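Local coordinates for tyrocidine synthase 2 (PDB 6TA8), which belongs to the nonribosomal peptide synthetases and is represented here by a stretch of chain that includes a condensation domain, at residues E107-K117 against P143-K153; N264-Y273 against G461-K469. All blocks are in the same frame, centred on the assembly; numbering follows the deposited sequence.

Contact 1: E107-K117 against P143-K153; sequences ERFRFYSYDLK and PLVHVALFATK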
loop_
_atom_site.group_PDB
_atom_site.type_symbol
_atom_site.label_atom_id
_atom_site.label_comp_id
_atom_site.label_asym_id
_atom_site.label_seq_id
_atom_site.Cartn_x
_atom_site.Cartn_y
_atom_site.Cartn_z
ATOM N N GLU A 107 -20.991 -8.427 14.564
ATOM C CA GLU A 107 -21.216 -8.404 13.127
ATOM C C GLU A 107 -19.887 -8.444 12.386
ATOM O O GLU A 107 -18.918 -7.784 12.773
ATOM C CB GLU A 107 -22.004 -7.157 12.729
ATOM C CG GLU A 107 -23.028 -7.405 11.635
ATOM C CD GLU A 107 -23.905 -6.196 11.375
ATOM O OE1 GLU A 107 -23.358 -5.109 11.093
ATOM O OE2 GLU A 107 -25.145 -6.331 11.456
ATOM N N ARG A 108 -19.847 -9.225 11.309
ATOM C CA ARG A 108 -18.609 -9.450 10.579
ATOM C C ARG A 108 -18.363 -8.423 9.482
ATOM O O ARG A 108 -17.205 -8.220 9.097
ATOM C CB ARG A 108 -18.610 -10.862 9.986
ATOM C CG ARG A 108 -18.843 -11.940 11.035
ATOM C CD ARG A 108 -18.835 -13.337 10.447
ATOM N NE ARG A 108 -19.093 -14.346 11.471
ATOM C CZ ARG A 108 -19.115 -15.654 11.245
ATOM N NH1 ARG A 108 -18.894 -16.122 10.023
ATOM N NH2 ARG A 108 -19.358 -16.497 12.240
ATOM N N PHE A 109 -19.408 -7.767 8.983
ATOM C CA PHE A 109 -19.255 -6.739 7.960
ATOM C C PHE A 109 -20.557 -5.960 7.846
ATOM O O PHE A 109 -21.627 -6.443 8.229
ATOM C CB PHE A 109 -18.863 -7.337 6.603
ATOM C CG PHE A 109 -19.883 -8.284 6.034
ATOM C CD1 PHE A 109 -19.974 -9.588 6.495
ATOM C CD2 PHE A 109 -20.743 -7.874 5.029
ATOM C CE1 PHE A 109 -20.908 -10.460 5.974
ATOM C CE2 PHE A 109 -21.680 -8.743 4.502
ATOM C CZ PHE A 109 -21.762 -10.038 4.975
ATOM N N ARG A 110 -20.448 -4.745 7.315
ATOM C CA ARG A 110 -21.595 -3.878 7.083
ATOM C C ARG A 110 -21.960 -3.914 5.604
ATOM O O ARG A 110 -21.105 -3.682 4.744
ATOM C CB ARG A 110 -21.293 -2.445 7.523
ATOM C CG ARG A 110 -22.523 -1.560 7.636
ATOM C CD ARG A 110 -22.194 -0.248 8.327
ATOM N NE ARG A 110 -23.372 0.601 8.481
ATOM C CZ ARG A 110 -24.131 0.633 9.571
ATOM N NH1 ARG A 110 -23.838 -0.137 10.609
ATOM N NH2 ARG A 110 -25.186 1.437 9.623
ATOM N N PHE A 111 -23.227 -4.202 5.317
ATOM C CA PHE A 111 -23.701 -4.405 3.956
ATOM C C PHE A 111 -24.598 -3.254 3.520
ATOM O O PHE A 111 -25.370 -2.716 4.320
ATOM C CB PHE A 111 -24.462 -5.728 3.836
ATOM C CG PHE A 111 -24.719 -6.153 2.419
ATOM C CD1 PHE A 111 -23.722 -6.765 1.676
ATOM C CD2 PHE A 111 -25.954 -5.943 1.831
ATOM C CE1 PHE A 111 -23.955 -7.158 0.371
ATOM C CE2 PHE A 111 -26.193 -6.334 0.527
ATOM C CZ PHE A 111 -25.191 -6.942 -0.205
ATOM N N TYR A 112 -24.490 -2.885 2.245
ATOM C CA TYR A 112 -25.308 -1.842 1.640
ATOM C C TYR A 112 -25.876 -2.372 0.333
ATOM O O TYR A 112 -25.141 -2.949 -0.475
ATOM C CB TYR A 112 -24.496 -0.567 1.381
ATOM C CG TYR A 112 -23.974 0.119 2.624
ATOM C CD1 TYR A 112 -22.858 -0.368 3.294
ATOM C CD2 TYR A 112 -24.585 1.263 3.118
ATOM C CE1 TYR A 112 -22.373 0.258 4.427
ATOM C CE2 TYR A 112 -24.107 1.898 4.250
ATOM C CZ TYR A 112 -23.001 1.391 4.900
ATOM O OH TYR A 112 -22.520 2.018 6.027
ATOM N N SER A 113 -27.176 -2.172 0.123
ATOM C CA SER A 113 -27.862 -2.659 -1.068
ATOM C C SER A 113 -28.639 -1.514 -1.697
ATOM O O SER A 113 -29.509 -0.923 -1.047
ATOM C CB SER A 113 -28.796 -3.823 -0.731
ATOM O OG SER A 113 -29.394 -4.351 -1.901
ATOM N N TYR A 114 -28.335 -1.208 -2.957
ATOM C CA TYR A 114 -28.990 -0.129 -3.685
ATOM C C TYR A 114 -29.517 -0.660 -5.009
ATOM O O TYR A 114 -28.810 -1.383 -5.718
ATOM C CB TYR A 114 -28.029 1.040 -3.926
ATOM C CG TYR A 114 -27.510 1.669 -2.654
ATOM C CD1 TYR A 114 -28.235 2.658 -2.001
ATOM C CD2 TYR A 114 -26.300 1.271 -2.104
ATOM C CE1 TYR A 114 -27.766 3.234 -0.836
ATOM C CE2 TYR A 114 -25.822 1.843 -0.941
ATOM C CZ TYR A 114 -26.557 2.823 -0.311
ATOM O OH TYR A 114 -26.083 3.391 0.848
ATOM N N ASP A 115 -30.753 -0.296 -5.336
ATOM C CA ASP A 115 -31.418 -0.718 -6.567
ATOM C C ASP A 115 -31.534 0.506 -7.473
ATOM O O ASP A 115 -32.542 1.215 -7.462
ATOM C CB ASP A 115 -32.785 -1.332 -6.265
ATOM C CG ASP A 115 -33.519 -1.778 -7.517
ATOM O OD1 ASP A 115 -32.858 -2.002 -8.552
ATOM O OD2 ASP A 115 -34.762 -1.905 -7.464
ATOM N N LEU A 116 -30.488 0.750 -8.264
ATOM C CA LEU A 116 -30.434 1.888 -9.173
ATOM C C LEU A 116 -30.701 1.486 -10.620
ATOM O O LEU A 116 -30.175 2.112 -11.547
ATOM C CB LEU A 116 -29.080 2.590 -9.060
ATOM C CG LEU A 116 -28.632 3.007 -7.657
ATOM C CD1 LEU A 116 -27.142 3.304 -7.640
ATOM C CD2 LEU A 116 -29.424 4.211 -7.172
ATOM N N LYS A 117 -31.516 0.449 -10.833
ATOM C CA LYS A 117 -31.782 -0.027 -12.186
ATOM C C LYS A 117 -32.647 0.938 -12.988
ATOM O O LYS A 117 -32.667 0.851 -14.220
ATOM C CB LYS A 117 -32.448 -1.402 -12.139
ATOM C CG LYS A 117 -31.615 -2.474 -11.457
ATOM C CD LYS A 117 -32.307 -3.825 -11.507
ATOM C CE LYS A 117 -31.842 -4.733 -10.380
ATOM N NZ LYS A 117 -32.452 -4.357 -9.073
ATOM N N PRO A 143 -17.906 -2.814 12.333
ATOM C CA PRO A 143 -16.847 -3.573 11.663
ATOM C C PRO A 143 -16.025 -2.717 10.702
ATOM O O PRO A 143 -16.489 -1.665 10.263
ATOM C CB PRO A 143 -17.625 -4.647 10.904
ATOM C CG PRO A 143 -18.917 -3.982 10.571
ATOM C CD PRO A 143 -19.224 -3.048 11.718
ATOM N N LEU A 144 -14.815 -3.167 10.380
ATOM C CA LEU A 144 -13.924 -2.430 9.495
ATOM C C LEU A 144 -14.151 -2.741 8.022
ATOM O O LEU A 144 -13.497 -2.132 7.170
ATOM C CB LEU A 144 -12.465 -2.714 9.859
ATOM C CG LEU A 144 -12.037 -2.336 11.279
ATOM C CD1 LEU A 144 -10.546 -2.567 11.466
ATOM C CD2 LEU A 144 -12.403 -0.894 11.581
ATOM N N VAL A 145 -15.060 -3.658 7.700
ATOM C CA VAL A 145 -15.331 -4.061 6.324
ATOM C C VAL A 145 -16.717 -3.558 5.939
ATOM O O VAL A 145 -17.711 -3.889 6.598
ATOM C CB VAL A 145 -15.232 -5.583 6.151
ATOM C CG1 VAL A 145 -15.453 -5.968 4.697
ATOM C CG2 VAL A 145 -13.883 -6.086 6.644
ATOM N N HIS A 146 -16.783 -2.763 4.873
ATOM C CA HIS A 146 -18.038 -2.255 4.331
ATOM C C HIS A 146 -18.203 -2.780 2.912
ATOM O O HIS A 146 -17.331 -2.566 2.063
ATOM C CB HIS A 146 -18.067 -0.724 4.340
ATOM C CG HIS A 146 -18.370 -0.131 5.680
ATOM N ND1 HIS A 146 -17.937 -0.697 6.860
ATOM C CD2 HIS A 146 -19.058 0.982 6.028
ATOM C CE1 HIS A 146 -18.349 0.039 7.877
ATOM N NE2 HIS A 146 -19.030 1.064 7.399
ATOM N N VAL A 147 -19.315 -3.464 2.657
ATOM C CA VAL A 147 -19.620 -4.023 1.345
ATOM C C VAL A 147 -20.875 -3.344 0.817
ATOM O O VAL A 147 -21.899 -3.296 1.510
ATOM C CB VAL A 147 -19.806 -5.550 1.405
ATOM C CG1 VAL A 147 -19.955 -6.122 0.005
ATOM C CG2 VAL A 147 -18.634 -6.199 2.128
ATOM N N ALA A 148 -20.797 -2.820 -0.404
ATOM C CA ALA A 148 -21.906 -2.102 -1.018
ATOM C C ALA A 148 -22.172 -2.668 -2.402
ATOM O O ALA A 148 -21.248 -2.802 -3.210
ATOM C CB ALA A 148 -21.615 -0.602 -1.107
ATOM N N LEU A 149 -23.433 -2.995 -2.672
ATOM C CA LEU A 149 -23.856 -3.539 -3.955
ATOM C C LEU A 149 -24.734 -2.511 -4.658
ATOM O O LEU A 149 -25.777 -2.116 -4.128
ATOM C CB LEU A 149 -24.608 -4.857 -3.769
ATOM C CG LEU A 149 -25.224 -5.476 -5.026
ATOM C CD1 LEU A 149 -24.153 -5.763 -6.068
ATOM C CD2 LEU A 149 -25.991 -6.742 -4.676
ATOM N N PHE A 150 -24.308 -2.081 -5.843
ATOM C CA PHE A 150 -25.038 -1.108 -6.648
ATOM C C PHE A 150 -25.550 -1.810 -7.899
ATOM O O PHE A 150 -24.771 -2.119 -8.807
ATOM C CB PHE A 150 -24.150 0.082 -7.011
ATOM C CG PHE A 150 -23.537 0.768 -5.823
ATOM C CD1 PHE A 150 -24.220 1.771 -5.155
ATOM C CD2 PHE A 150 -22.273 0.413 -5.379
ATOM C CE1 PHE A 150 -23.656 2.404 -4.064
ATOM C CE2 PHE A 150 -21.704 1.044 -4.289
ATOM C CZ PHE A 150 -22.397 2.040 -3.631
ATOM N N ALA A 151 -26.856 -2.058 -7.945
ATOM C CA ALA A 151 -27.481 -2.728 -9.079
ATOM C C ALA A 151 -28.015 -1.685 -10.053
ATOM O O ALA A 151 -28.896 -0.895 -9.701
ATOM C CB ALA A 151 -28.606 -3.650 -8.609
ATOM N N THR A 152 -27.483 -1.684 -11.269
ATOM C CA THR A 152 -27.923 -0.788 -12.330
ATOM C C THR A 152 -28.452 -1.608 -13.503
ATOM O O THR A 152 -28.519 -2.839 -13.454
ATOM C CB THR A 152 -26.785 0.135 -12.781
ATOM O OG1 THR A 152 -25.651 -0.650 -13.167
ATOM C CG2 THR A 152 -26.388 1.079 -11.655
ATOM N N LYS A 153 -28.832 -0.907 -14.573
ATOM C CA LYS A 153 -29.383 -1.582 -15.742
ATOM C C LYS A 153 -28.313 -2.289 -16.563
ATOM O O LYS A 153 -28.650 -3.151 -17.381
ATOM C CB LYS A 153 -30.136 -0.581 -16.619
ATOM C CG LYS A 153 -29.313 0.632 -17.022
ATOM C CD LYS A 153 -30.168 1.678 -17.720
ATOM C CE LYS A 153 -29.354 2.914 -18.068
ATOM N NZ LYS A 153 -30.196 3.970 -18.693
#

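Contact 2: N264-Y273 against G461-K469; sequences NLLRHVHHAY and GIIEHCMAK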
loop_
_atom_site.group_PDB
_atom_site.type_symbol
_atom_site.label_atom_id
_atom_site.label_comp_id
_atom_site.label_asym_id
_atom_site.label_seq_id
_atom_site.Cartn_x
_atom_site.Cartn_y
_atom_site.Cartn_z
ATOM N N ASN A 264 8.068 -5.060 -23.026
ATOM C CA ASN A 264 9.514 -4.924 -23.165
ATOM C C ASN A 264 10.168 -4.715 -21.806
ATOM O O ASN A 264 11.233 -5.278 -21.524
ATOM C CB ASN A 264 9.847 -3.765 -24.105
ATOM C CG ASN A 264 9.614 -4.107 -25.563
ATOM O OD1 ASN A 264 8.930 -5.080 -25.883
ATOM N ND2 ASN A 264 10.184 -3.306 -26.456
ATOM N N LEU A 265 9.536 -3.913 -20.945
ATOM C CA LEU A 265 10.038 -3.701 -19.594
ATOM C C LEU A 265 9.887 -4.941 -18.723
ATOM O O LEU A 265 10.613 -5.080 -17.732
ATOM C CB LEU A 265 9.313 -2.512 -18.955
ATOM C CG LEU A 265 9.885 -1.887 -17.681
ATOM C CD1 LEU A 265 9.712 -0.378 -17.707
ATOM C CD2 LEU A 265 9.212 -2.467 -16.451
ATOM N N LEU A 266 8.977 -5.847 -19.074
ATOM C CA LEU A 266 8.708 -7.032 -18.270
ATOM C C LEU A 266 9.433 -8.278 -18.756
ATOM O O LEU A 266 9.708 -9.172 -17.948
ATOM C CB LEU A 266 7.201 -7.322 -18.242
ATOM C CG LEU A 266 6.305 -6.360 -17.462
ATOM C CD1 LEU A 266 4.840 -6.617 -17.786
ATOM C CD2 LEU A 266 6.556 -6.495 -15.971
ATOM N N ARG A 267 9.756 -8.361 -20.049
ATOM C CA ARG A 267 10.255 -9.596 -20.634
ATOM C C ARG A 267 11.603 -9.478 -21.330
ATOM O O ARG A 267 12.282 -10.499 -21.479
ATOM C CB ARG A 267 9.239 -10.152 -21.647
ATOM C CG ARG A 267 8.274 -11.177 -21.075
ATOM C CD ARG A 267 8.536 -12.564 -21.644
ATOM N NE ARG A 267 9.942 -12.946 -21.546
ATOM C CZ ARG A 267 10.551 -13.288 -20.415
ATOM N NH1 ARG A 267 11.836 -13.619 -20.429
ATOM N NH2 ARG A 267 9.880 -13.308 -19.271
ATOM N N HIS A 268 12.015 -8.283 -21.755
ATOM C CA HIS A 268 13.164 -8.147 -22.639
ATOM C C HIS A 268 14.284 -7.264 -22.102
ATOM O O HIS A 268 15.317 -7.138 -22.770
ATOM C CB HIS A 268 12.715 -7.604 -24.005
ATOM C CG HIS A 268 11.655 -8.430 -24.665
ATOM N ND1 HIS A 268 10.326 -8.365 -24.303
ATOM C CD2 HIS A 268 11.727 -9.336 -25.668
ATOM C CE1 HIS A 268 9.626 -9.197 -25.052
ATOM N NE2 HIS A 268 10.452 -9.799 -25.889
ATOM N N VAL A 269 14.125 -6.651 -20.932
ATOM C CA VAL A 269 15.138 -5.749 -20.395
ATOM C C VAL A 269 15.693 -6.196 -19.052
ATOM O O VAL A 269 16.689 -5.617 -18.591
ATOM C CB VAL A 269 14.608 -4.303 -20.278
ATOM C CG1 VAL A 269 14.061 -3.819 -21.611
ATOM C CG2 VAL A 269 13.556 -4.212 -19.185
ATOM N N HIS A 270 15.096 -7.198 -18.406
ATOM C CA HIS A 270 15.511 -7.555 -17.054
ATOM C C HIS A 270 16.878 -8.231 -17.051
ATOM O O HIS A 270 17.813 -7.764 -16.391
ATOM C CB HIS A 270 14.459 -8.455 -16.404
ATOM C CG HIS A 270 13.338 -7.703 -15.759
ATOM N ND1 HIS A 270 13.365 -6.337 -15.580
ATOM C CD2 HIS A 270 12.157 -8.125 -15.249
ATOM C CE1 HIS A 270 12.250 -5.949 -14.989
ATOM N NE2 HIS A 270 11.498 -7.016 -14.778
ATOM N N HIS A 271 17.017 -9.322 -17.800
ATOM C CA HIS A 271 18.170 -10.207 -17.681
ATOM C C HIS A 271 19.422 -9.687 -18.385
ATOM O O HIS A 271 20.406 -10.429 -18.479
ATOM C CB HIS A 271 17.807 -11.599 -18.209
ATOM C CG HIS A 271 16.674 -12.244 -17.473
ATOM N ND1 HIS A 271 16.141 -13.461 -17.842
ATOM C CD2 HIS A 271 15.973 -11.842 -16.386
ATOM C CE1 HIS A 271 15.160 -13.778 -17.016
ATOM N NE2 HIS A 271 15.038 -12.813 -16.123
ATOM N N ALA A 272 19.418 -8.447 -18.877
ATOM C CA ALA A 272 20.655 -7.853 -19.373
ATOM C C ALA A 272 21.502 -7.320 -18.225
ATOM O O ALA A 272 22.733 -7.426 -18.252
ATOM C CB ALA A 272 20.346 -6.742 -20.377
ATOM N N TYR A 273 20.857 -6.737 -17.216
ATOM C CA TYR A 273 21.490 -6.412 -15.947
ATOM C C TYR A 273 21.040 -7.341 -14.829
ATOM O O TYR A 273 21.540 -7.224 -13.705
ATOM C CB TYR A 273 21.192 -4.958 -15.560
ATOM C CG TYR A 273 21.857 -3.924 -16.441
ATOM C CD1 TYR A 273 21.257 -3.499 -17.620
ATOM C CD2 TYR A 273 23.078 -3.365 -16.088
ATOM C CE1 TYR A 273 21.860 -2.552 -18.426
ATOM C CE2 TYR A 273 23.688 -2.418 -16.889
ATOM C CZ TYR A 273 23.074 -2.014 -18.056
ATOM O OH TYR A 273 23.677 -1.072 -18.856
ATOM N N GLY A 461 14.136 5.629 -21.981
ATOM C CA GLY A 461 15.555 5.562 -22.277
ATOM C C GLY A 461 16.223 4.325 -21.714
ATOM O O GLY A 461 17.198 3.829 -22.285
ATOM N N ILE A 462 15.713 3.807 -20.594
ATOM C CA ILE A 462 16.306 2.621 -19.988
ATOM C C ILE A 462 15.908 1.365 -20.753
ATOM O O ILE A 462 16.751 0.503 -21.031
ATOM C CB ILE A 462 15.912 2.532 -18.501
ATOM C CG1 ILE A 462 16.669 3.581 -17.685
ATOM C CG2 ILE A 462 16.188 1.140 -17.955
ATOM C CD1 ILE A 462 16.311 3.583 -16.216
ATOM N N ILE A 463 14.627 1.237 -21.111
ATOM C CA ILE A 463 14.179 0.035 -21.809
ATOM C C ILE A 463 14.791 -0.047 -23.201
ATOM O O ILE A 463 15.084 -1.144 -23.691
ATOM C CB ILE A 463 12.640 -0.017 -21.864
ATOM C CG1 ILE A 463 12.078 1.217 -22.573
ATOM C CG2 ILE A 463 12.065 -0.129 -20.462
ATOM C CD1 ILE A 463 10.877 0.928 -23.447
ATOM N N GLU A 464 15.000 1.094 -23.859
ATOM C CA GLU A 464 15.656 1.095 -25.160
ATOM C C GLU A 464 17.166 0.928 -25.047
ATOM O O GLU A 464 17.802 0.492 -26.012
ATOM C CB GLU A 464 15.324 2.383 -25.916
ATOM C CG GLU A 464 13.851 2.522 -26.269
ATOM C CD GLU A 464 13.496 3.908 -26.769
ATOM O OE1 GLU A 464 14.304 4.499 -27.515
ATOM O OE2 GLU A 464 12.407 4.408 -26.414
ATOM N N HIS A 465 17.749 1.264 -23.896
ATOM C CA HIS A 465 19.167 1.005 -23.678
ATOM C C HIS A 465 19.406 -0.433 -23.235
ATOM O O HIS A 465 20.381 -1.063 -23.658
ATOM C CB HIS A 465 19.731 1.982 -22.645
ATOM C CG HIS A 465 20.910 1.452 -21.890
ATOM N ND1 HIS A 465 22.155 1.307 -22.464
ATOM C CD2 HIS A 465 21.035 1.035 -20.609
ATOM C CE1 HIS A 465 22.996 0.821 -21.568
ATOM N NE2 HIS A 465 22.341 0.648 -20.434
ATOM N N CYS A 466 18.522 -0.969 -22.390
ATOM C CA CYS A 466 18.662 -2.341 -21.917
ATOM C C CYS A 466 18.271 -3.370 -22.969
ATOM O O CYS A 466 18.675 -4.532 -22.857
ATOM C CB CYS A 466 17.821 -2.552 -20.655
ATOM S SG CYS A 466 18.418 -1.655 -19.204
ATOM N N MET A 467 17.492 -2.976 -23.978
ATOM C CA MET A 467 17.158 -3.889 -25.064
ATOM C C MET A 467 18.250 -3.960 -26.120
ATOM O O MET A 467 18.304 -4.939 -26.872
ATOM C CB MET A 467 15.837 -3.477 -25.719
ATOM C CG MET A 467 14.627 -4.228 -25.191
ATOM S SD MET A 467 13.076 -3.589 -25.847
ATOM C CE MET A 467 13.472 -3.472 -27.590
ATOM N N ALA A 468 19.115 -2.948 -26.194
ATOM C CA ALA A 468 20.234 -2.991 -27.127
ATOM C C ALA A 468 21.381 -3.842 -26.602
ATOM O O ALA A 468 22.132 -4.420 -27.396
ATOM C CB ALA A 468 20.725 -1.574 -27.426
ATOM N N LYS A 469 21.531 -3.934 -25.283
ATOM C CA LYS A 469 22.596 -4.729 -24.681
ATOM C C LYS A 469 22.423 -6.211 -24.992
ATOM O O LYS A 469 23.327 -6.850 -25.531
ATOM C CB LYS A 469 22.636 -4.515 -23.165
ATOM C CG LYS A 469 22.688 -3.055 -22.736
ATOM C CD LYS A 469 23.921 -2.348 -23.282
ATOM C CE LYS A 469 25.204 -3.039 -22.847
ATOM N NZ LYS A 469 25.249 -3.270 -21.377
#

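Contact 1: E107-K117 against P143-K153
The imidazole of His146 carries CB of Arg110 over one face, 3.9 Å from the ring centroid, in a CH-pi contact, and has the carbonyl O of Pro143 at its edge. Beside it the Tyr112 ring, inclined to the imidazole by 34°, takes the carbonyl O of Val147 at its own edge. The extended Arg110 chain, with CG anti to N (chi1 -166°), runs alongside the imidazole and brings NE within 3.0 Å of Tyr112 OH, a bond lying near the guanidinium plane. His146 NE2 is engaged elsewhere, by the carbonyl O of Ser136. Further along, Tyr114 and Phe150 point the same way with nearly parallel planes but slide apart, Tyr114 CD2 meeting Phe150 CE1 at 3.5 Å, while Leu116 CD1 reaches the Phe150 edge. On the face opposite His146, Tyr112 and Tyr114, Phe111 lies against Val147 and Leu149; Phe109, just before the strand, also meets Val147, and helix 69-82 packs on both phenylalanines. Between the two layers the backbones alternate as donor and acceptor from Arg110 N to Val145 O (3.0 Å) through Ala151 N to Tyr114 O (3.0 Å). Helix 122-134 links the strands and covers Tyr112 and Tyr114, a beta-alpha-beta crossover at the edge of a mixed sheet.

Contact 2: N264-Y273 against G461-K469
Tyr273 OH and His465 NE2 form the one hydrogen bond between the two segments, 2.7 Å long, and either group could be the donor. The rings meet rim to rim with planes 45° apart, NE2 lying near the plane of the phenol at its edge and OH near the plane of the imidazole. His465 CG stands anti to N (chi1 153°), which swings the imidazole round to the phenol although the bond from its backbone does not aim there. Lys469 NZ is a looser neighbour of the same hydroxyl, at 3.7 Å, and Pro340 of helix 339-351 packs on the side chains of both residues. Next in the chain, Cys466 puts its SG obliquely beside the phenol, 3.6 Å from Tyr273 CE1, in a sulfur-aromatic contact, while its CB packs on Val269 CB at 3.7 Å. The CG1 branch of Val269 reaches across to Met467 CG (3.6 Å) and the carbonyl O of Ile463. Leu265 CD1 meets Ile463 CG2 at 3.6 Å, the two side chains crossing at about a right angle. Helix 277-293 backs this apolar strip through Met277 on Leu265 and Leu280 on Val269. Joining the C-terminal part of helix 445-466 to the last turn of helix 259-267 and the short segment that follows thus rests mainly on apolar and sulfur packing, and the hydroxyl-imidazole bond probably fixes how the two rings are turned.

How the contacts relate
The two contacts share no helix or strand and lie far apart, their centres about 45 Å from each other and their nearest atoms about 30 Å. Both sit well away from the centre of the chain and are partly buried, contact 1 with the larger share of buried residues (10 of 21, against 4 of 11) although its first strand is at a sheet edge. Contact 1 is local, its strands separated by a single helix, and its cohesion comes from regular backbone hydrogen bonding flanked by aromatic layers. Contact 2 joins segments 188 residues apart, has no backbone bond between them, and rests on side chains packing on one another and on backbone carbonyls. Contact 1 buries 963 Å² and contact 2 518 Å².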